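2L protein (Yaba-like disease virus, PDB 3IT8) probably binds and blocks host tumour necrosis factor, using an MHC class I-like platform joined to an Ig-like domain. Local coordinates at residues Leu117-Lys129 with Trp148-Tyr160. Residues are numbered along the deposited sequence; the frame is centred on the assembly and turned at random.
Sequences LARYHTGDKRFTK and WKDVKAYLGGFEY
Tyr120 reaches from the last hairpin of the sheet to helix 148-160. This is the MHC-like platform, in which a helix crosses an antiparallel sheet; the axes of strand 117-121 and the helix are 75° apart. The Tyr120 side chain has CG anti to the backbone N (chi1 -178°), which sends the ring to the helix. Its CE2 lies 3.3 Å from CA of Gly156, where the helix has no side chain. At the ring edge, CD2 is 3.5 Å from Glu159 OE1, with ring and carboxylate planes 74° apart. Leu72 of helix 61-82 packs on Val151 of helix 148-160.

In the turn, Thr122 CG2 meets the Tyr160 ring at its edge, near CD1. Tyr160 also packs on an acidic side chain of another protein's chain. Lys125 O lies in the plane of the Trp148 indole, 3.6 Å from CZ2. The Lys125 ammonium group is hydrogen-bonded to a polar side chain of that other chain. Beyond the turn, Phe127 turns its edge to the indole edge, with CE1 3.7 Å from Trp148 CZ3. Tyr120 CD1 sits over one Phe127 face, 4.0 Å above its plane and displaced toward the rim. Phe127 CZ lies 3.6 Å from Leu155 CD2.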
loop_
_atom_site.group_PDB
_atom_site.type_symbol
_atom_site.label_atom_id
_atom_site.label_comp_id
_atom_site.label_asym_id
_atom_site.label_seq_id
_atom_site.Cartn_x
_atom_site.Cartn_y
_atom_site.Cartn_z
ATOM N N LEU D 117 12.805 42.883 -7.919
ATOM C CA LEU D 117 12.590 43.355 -6.560
ATOM C C LEU D 117 12.456 42.203 -5.555
ATOM O O LEU D 117 13.369 41.953 -4.766
ATOM C CB LEU D 117 11.342 44.237 -6.541
ATOM C CG LEU D 117 11.154 45.134 -5.336
ATOM C CD1 LEU D 117 12.398 45.982 -5.160
ATOM C CD2 LEU D 117 9.934 46.000 -5.533
ATOM N N ALA D 118 11.329 41.499 -5.582
ATOM C CA ALA D 118 11.100 40.389 -4.656
ATOM C C ALA D 118 10.464 39.179 -5.308
ATOM O O ALA D 118 9.619 39.296 -6.191
ATOM C CB ALA D 118 10.231 40.838 -3.492
ATOM N N ARG D 119 10.859 38.013 -4.821
ATOM C CA ARG D 119 10.389 36.719 -5.321
ATOM C C ARG D 119 9.518 36.045 -4.262
ATOM O O ARG D 119 9.861 36.035 -3.086
ATOM C CB ARG D 119 11.620 35.869 -5.646
ATOM C CG ARG D 119 11.376 34.412 -5.893
ATOM C CD ARG D 119 12.702 33.681 -6.102
ATOM N NE ARG D 119 13.353 34.035 -7.356
ATOM C CZ ARG D 119 14.442 34.788 -7.451
ATOM N NH1 ARG D 119 15.010 35.269 -6.354
ATOM N NH2 ARG D 119 14.959 35.061 -8.644
ATOM N N TYR D 120 8.389 35.488 -4.674
ATOM C CA TYR D 120 7.477 34.850 -3.730
ATOM C C TYR D 120 7.782 33.375 -3.578
ATOM O O TYR D 120 7.776 32.638 -4.559
ATOM C CB TYR D 120 6.033 34.999 -4.193
ATOM C CG TYR D 120 5.025 34.413 -3.236
ATOM C CD1 TYR D 120 4.622 35.116 -2.099
ATOM C CD2 TYR D 120 4.510 33.127 -3.428
ATOM C CE1 TYR D 120 3.735 34.546 -1.170
ATOM C CE2 TYR D 120 3.626 32.558 -2.507
ATOM C CZ TYR D 120 3.251 33.274 -1.387
ATOM O OH TYR D 120 2.398 32.726 -0.472
ATOM N N HIS D 121 8.041 32.940 -2.349
ATOM C CA HIS D 121 8.346 31.535 -2.100
ATOM C C HIS D 121 7.169 30.771 -1.533
ATOM O O HIS D 121 6.633 31.093 -0.475
ATOM C CB HIS D 121 9.563 31.397 -1.180
ATOM C CG HIS D 121 10.862 31.690 -1.866
ATOM N ND1 HIS D 121 11.288 30.988 -2.974
ATOM C CD2 HIS D 121 11.812 32.623 -1.624
ATOM C CE1 HIS D 121 12.444 31.477 -3.384
ATOM N NE2 HIS D 121 12.785 32.471 -2.582
ATOM N N THR D 122 6.767 29.755 -2.281
ATOM C CA THR D 122 5.656 28.891 -1.926
ATOM C C THR D 122 5.839 28.245 -0.560
ATOM O O THR D 122 4.876 28.059 0.181
ATOM C CB THR D 122 5.494 27.806 -3.000
ATOM O OG1 THR D 122 4.480 28.214 -3.921
ATOM C CG2 THR D 122 5.146 26.467 -2.387
ATOM N N GLY D 123 7.079 27.901 -0.231
ATOM C CA GLY D 123 7.356 27.278 1.050
ATOM C C GLY D 123 7.150 28.202 2.238
ATOM O O GLY D 123 6.284 27.964 3.078
ATOM N N ASP D 124 7.945 29.263 2.305
ATOM C CA ASP D 124 7.861 30.231 3.395
ATOM C C ASP D 124 6.572 31.059 3.392
ATOM O O ASP D 124 6.228 31.666 4.406
ATOM C CB ASP D 124 9.056 31.177 3.319
ATOM C CG ASP D 124 10.361 30.440 3.165
ATOM O OD1 ASP D 124 10.765 29.748 4.124
ATOM O OD2 ASP D 124 10.976 30.544 2.081
ATOM N N LYS D 125 5.871 31.095 2.258
ATOM C CA LYS D 125 4.639 31.876 2.135
ATOM C C LYS D 125 4.907 33.363 2.414
ATOM O O LYS D 125 4.213 34.006 3.197
ATOM C CB LYS D 125 3.573 31.335 3.091
ATOM C CG LYS D 125 3.084 29.947 2.733
ATOM C CD LYS D 125 2.287 29.342 3.872
ATOM C CE LYS D 125 1.710 27.976 3.505
ATOM N NZ LYS D 125 0.517 28.058 2.597
ATOM N N ARG D 126 5.926 33.899 1.755
ATOM C CA ARG D 126 6.304 35.297 1.909
ATOM C C ARG D 126 7.254 35.674 0.764
ATOM O O ARG D 126 7.725 34.804 0.028
ATOM C CB ARG D 126 7.015 35.493 3.242
ATOM C CG ARG D 126 8.376 34.842 3.267
ATOM C CD ARG D 126 8.964 34.808 4.655
ATOM N NE ARG D 126 10.328 34.280 4.645
ATOM C CZ ARG D 126 10.982 33.872 5.729
ATOM N NH1 ARG D 126 10.394 33.925 6.919
ATOM N NH2 ARG D 126 12.223 33.411 5.625
ATOM N N PHE D 127 7.527 36.965 0.605
ATOM C CA PHE D 127 8.438 37.408 -0.441
ATOM C C PHE D 127 9.874 37.399 0.067
ATOM O O PHE D 127 10.118 37.530 1.268
ATOM C CB PHE D 127 8.093 38.825 -0.908
ATOM C CG PHE D 127 6.958 38.888 -1.882
ATOM C CD1 PHE D 127 5.654 39.068 -1.441
ATOM C CD2 PHE D 127 7.189 38.743 -3.245
ATOM C CE1 PHE D 127 4.592 39.103 -2.348
ATOM C CE2 PHE D 127 6.136 38.776 -4.153
ATOM C CZ PHE D 127 4.834 38.955 -3.705
ATOM N N THR D 128 10.823 37.246 -0.852
ATOM C CA THR D 128 12.235 37.251 -0.504
ATOM C C THR D 128 13.004 38.109 -1.491
ATOM O O THR D 128 12.749 38.054 -2.692
ATOM C CB THR D 128 12.825 35.856 -0.554
ATOM O OG1 THR D 128 11.994 34.970 0.195
ATOM C CG2 THR D 128 14.225 35.861 0.038
ATOM N N LYS D 129 13.946 38.897 -0.979
ATOM C CA LYS D 129 14.772 39.768 -1.809
ATOM C C LYS D 129 15.375 39.014 -2.997
ATOM O O LYS D 129 15.740 37.846 -2.883
ATOM C CB LYS D 129 15.892 40.368 -0.958
ATOM C CG LYS D 129 16.462 39.385 0.048
ATOM C CD LYS D 129 17.983 39.379 0.061
ATOM C CE LYS D 129 18.572 40.693 0.565
ATOM N NZ LYS D 129 20.074 40.656 0.619
ATOM N N TRP D 148 -3.111 40.861 2.288
ATOM C CA TRP D 148 -2.112 39.800 2.202
ATOM C C TRP D 148 -2.742 38.422 1.967
ATOM O O TRP D 148 -2.245 37.633 1.152
ATOM C CB TRP D 148 -1.270 39.764 3.478
ATOM C CG TRP D 148 -0.197 38.733 3.442
ATOM C CD1 TRP D 148 -0.039 37.670 4.295
ATOM C CD2 TRP D 148 0.873 38.656 2.498
ATOM N NE1 TRP D 148 1.069 36.937 3.935
ATOM C CE2 TRP D 148 1.647 37.519 2.837
ATOM C CE3 TRP D 148 1.257 39.438 1.398
ATOM C CZ2 TRP D 148 2.781 37.147 2.113
ATOM C CZ3 TRP D 148 2.385 39.068 0.681
ATOM C CH2 TRP D 148 3.134 37.930 1.041
ATOM N N LYS D 149 -3.834 38.140 2.674
ATOM C CA LYS D 149 -4.494 36.855 2.538
ATOM C C LYS D 149 -4.868 36.594 1.094
ATOM O O LYS D 149 -4.787 35.458 0.619
ATOM C CB LYS D 149 -5.735 36.778 3.444
ATOM C CG LYS D 149 -5.427 36.954 4.936
ATOM C CD LYS D 149 -4.244 36.079 5.393
ATOM C CE LYS D 149 -3.659 36.548 6.730
ATOM N NZ LYS D 149 -2.298 35.996 6.988
ATOM N N ASP D 150 -5.266 37.642 0.383
ATOM C CA ASP D 150 -5.639 37.475 -1.013
ATOM C C ASP D 150 -4.408 37.255 -1.876
ATOM O O ASP D 150 -4.455 36.492 -2.845
ATOM C CB ASP D 150 -6.425 38.687 -1.510
ATOM C CG ASP D 150 -7.825 38.738 -0.938
ATOM O OD1 ASP D 150 -8.529 37.711 -1.016
ATOM O OD2 ASP D 150 -8.224 39.801 -0.417
ATOM N N VAL D 151 -3.307 37.916 -1.525
ATOM C CA VAL D 151 -2.074 37.753 -2.276
ATOM C C VAL D 151 -1.675 36.294 -2.176
ATOM O O VAL D 151 -1.444 35.644 -3.192
ATOM C CB VAL D 151 -0.956 38.626 -1.715
ATOM C CG1 VAL D 151 0.344 38.311 -2.417
ATOM C CG2 VAL D 151 -1.299 40.081 -1.904
ATOM N N LYS D 152 -1.614 35.773 -0.951
ATOM C CA LYS D 152 -1.248 34.376 -0.727
ATOM C C LYS D 152 -2.086 33.449 -1.587
ATOM O O LYS D 152 -1.578 32.547 -2.244
ATOM C CB LYS D 152 -1.461 33.987 0.734
ATOM C CG LYS D 152 -0.333 34.331 1.673
ATOM C CD LYS D 152 -0.708 33.900 3.079
ATOM C CE LYS D 152 0.416 34.157 4.051
ATOM N NZ LYS D 152 -0.001 33.875 5.444
ATOM N N ALA D 153 -3.384 33.678 -1.569
ATOM C CA ALA D 153 -4.308 32.855 -2.326
ATOM C C ALA D 153 -4.184 32.972 -3.844
ATOM O O ALA D 153 -4.077 31.958 -4.537
ATOM C CB ALA D 153 -5.728 33.177 -1.890
ATOM N N TYR D 154 -4.202 34.199 -4.362
ATOM C CA TYR D 154 -4.111 34.407 -5.800
ATOM C C TYR D 154 -2.741 34.117 -6.373
ATOM O O TYR D 154 -2.625 33.372 -7.333
ATOM C CB TYR D 154 -4.520 35.837 -6.154
ATOM C CG TYR D 154 -5.970 36.128 -5.876
ATOM C CD1 TYR D 154 -6.391 37.414 -5.539
ATOM C CD2 TYR D 154 -6.923 35.120 -5.955
ATOM C CE1 TYR D 154 -7.719 37.686 -5.289
ATOM C CE2 TYR D 154 -8.254 35.383 -5.709
ATOM C CZ TYR D 154 -8.645 36.664 -5.378
ATOM O OH TYR D 154 -9.972 36.923 -5.147
ATOM N N LEU D 155 -1.706 34.700 -5.787
ATOM C CA LEU D 155 -0.353 34.507 -6.285
ATOM C C LEU D 155 0.236 33.198 -5.792
ATOM O O LEU D 155 0.732 32.380 -6.578
ATOM C CB LEU D 155 0.542 35.675 -5.867
ATOM C CG LEU D 155 2.028 35.499 -6.178
ATOM C CD1 LEU D 155 2.250 35.344 -7.675
ATOM C CD2 LEU D 155 2.795 36.700 -5.646
ATOM N N GLY D 156 0.184 32.990 -4.489
ATOM C CA GLY D 156 0.722 31.763 -3.944
ATOM C C GLY D 156 0.042 30.531 -4.514
ATOM O O GLY D 156 0.709 29.571 -4.903
ATOM N N GLY D 157 -1.287 30.551 -4.571
ATOM C CA GLY D 157 -2.007 29.409 -5.089
ATOM C C GLY D 157 -1.647 29.049 -6.517
ATOM O O GLY D 157 -1.386 27.878 -6.836
ATOM N N PHE D 158 -1.633 30.063 -7.379
ATOM C CA PHE D 158 -1.330 29.883 -8.785
ATOM C C PHE D 158 0.055 29.277 -8.929
ATOM O O PHE D 158 0.265 28.335 -9.712
ATOM C CB PHE D 158 -1.370 31.231 -9.489
ATOM C CG PHE D 158 -1.331 31.135 -10.985
ATOM C CD1 PHE D 158 -2.336 30.474 -11.681
ATOM C CD2 PHE D 158 -0.300 31.731 -11.702
ATOM C CE1 PHE D 158 -2.314 30.409 -13.075
ATOM C CE2 PHE D 158 -0.269 31.672 -13.091
ATOM C CZ PHE D 158 -1.278 31.009 -13.783
ATOM N N GLU D 159 0.994 29.817 -8.154
ATOM C CA GLU D 159 2.370 29.362 -8.206
ATOM C C GLU D 159 2.527 27.978 -7.594
ATOM O O GLU D 159 3.343 27.181 -8.037
ATOM C CB GLU D 159 3.282 30.349 -7.485
ATOM C CG GLU D 159 4.727 30.256 -7.926
ATOM C CD GLU D 159 5.647 31.123 -7.103
ATOM O OE1 GLU D 159 5.262 32.259 -6.759
ATOM O OE2 GLU D 159 6.766 30.673 -6.812
ATOM N N TYR D 160 1.733 27.682 -6.582
ATOM C CA TYR D 160 1.836 26.392 -5.935
ATOM C C TYR D 160 1.335 25.238 -6.790
ATOM O O TYR D 160 1.880 24.140 -6.735
ATOM C CB TYR D 160 1.061 26.390 -4.630
ATOM C CG TYR D 160 1.207 25.089 -3.880
ATOM C CD1 TYR D 160 2.394 24.778 -3.212
ATOM C CD2 TYR D 160 0.172 24.147 -3.859
ATOM C CE1 TYR D 160 2.555 23.567 -2.540
ATOM C CE2 TYR D 160 0.324 22.927 -3.191
ATOM C CZ TYR D 160 1.524 22.644 -2.535
ATOM O OH TYR D 160 1.704 21.424 -1.914
#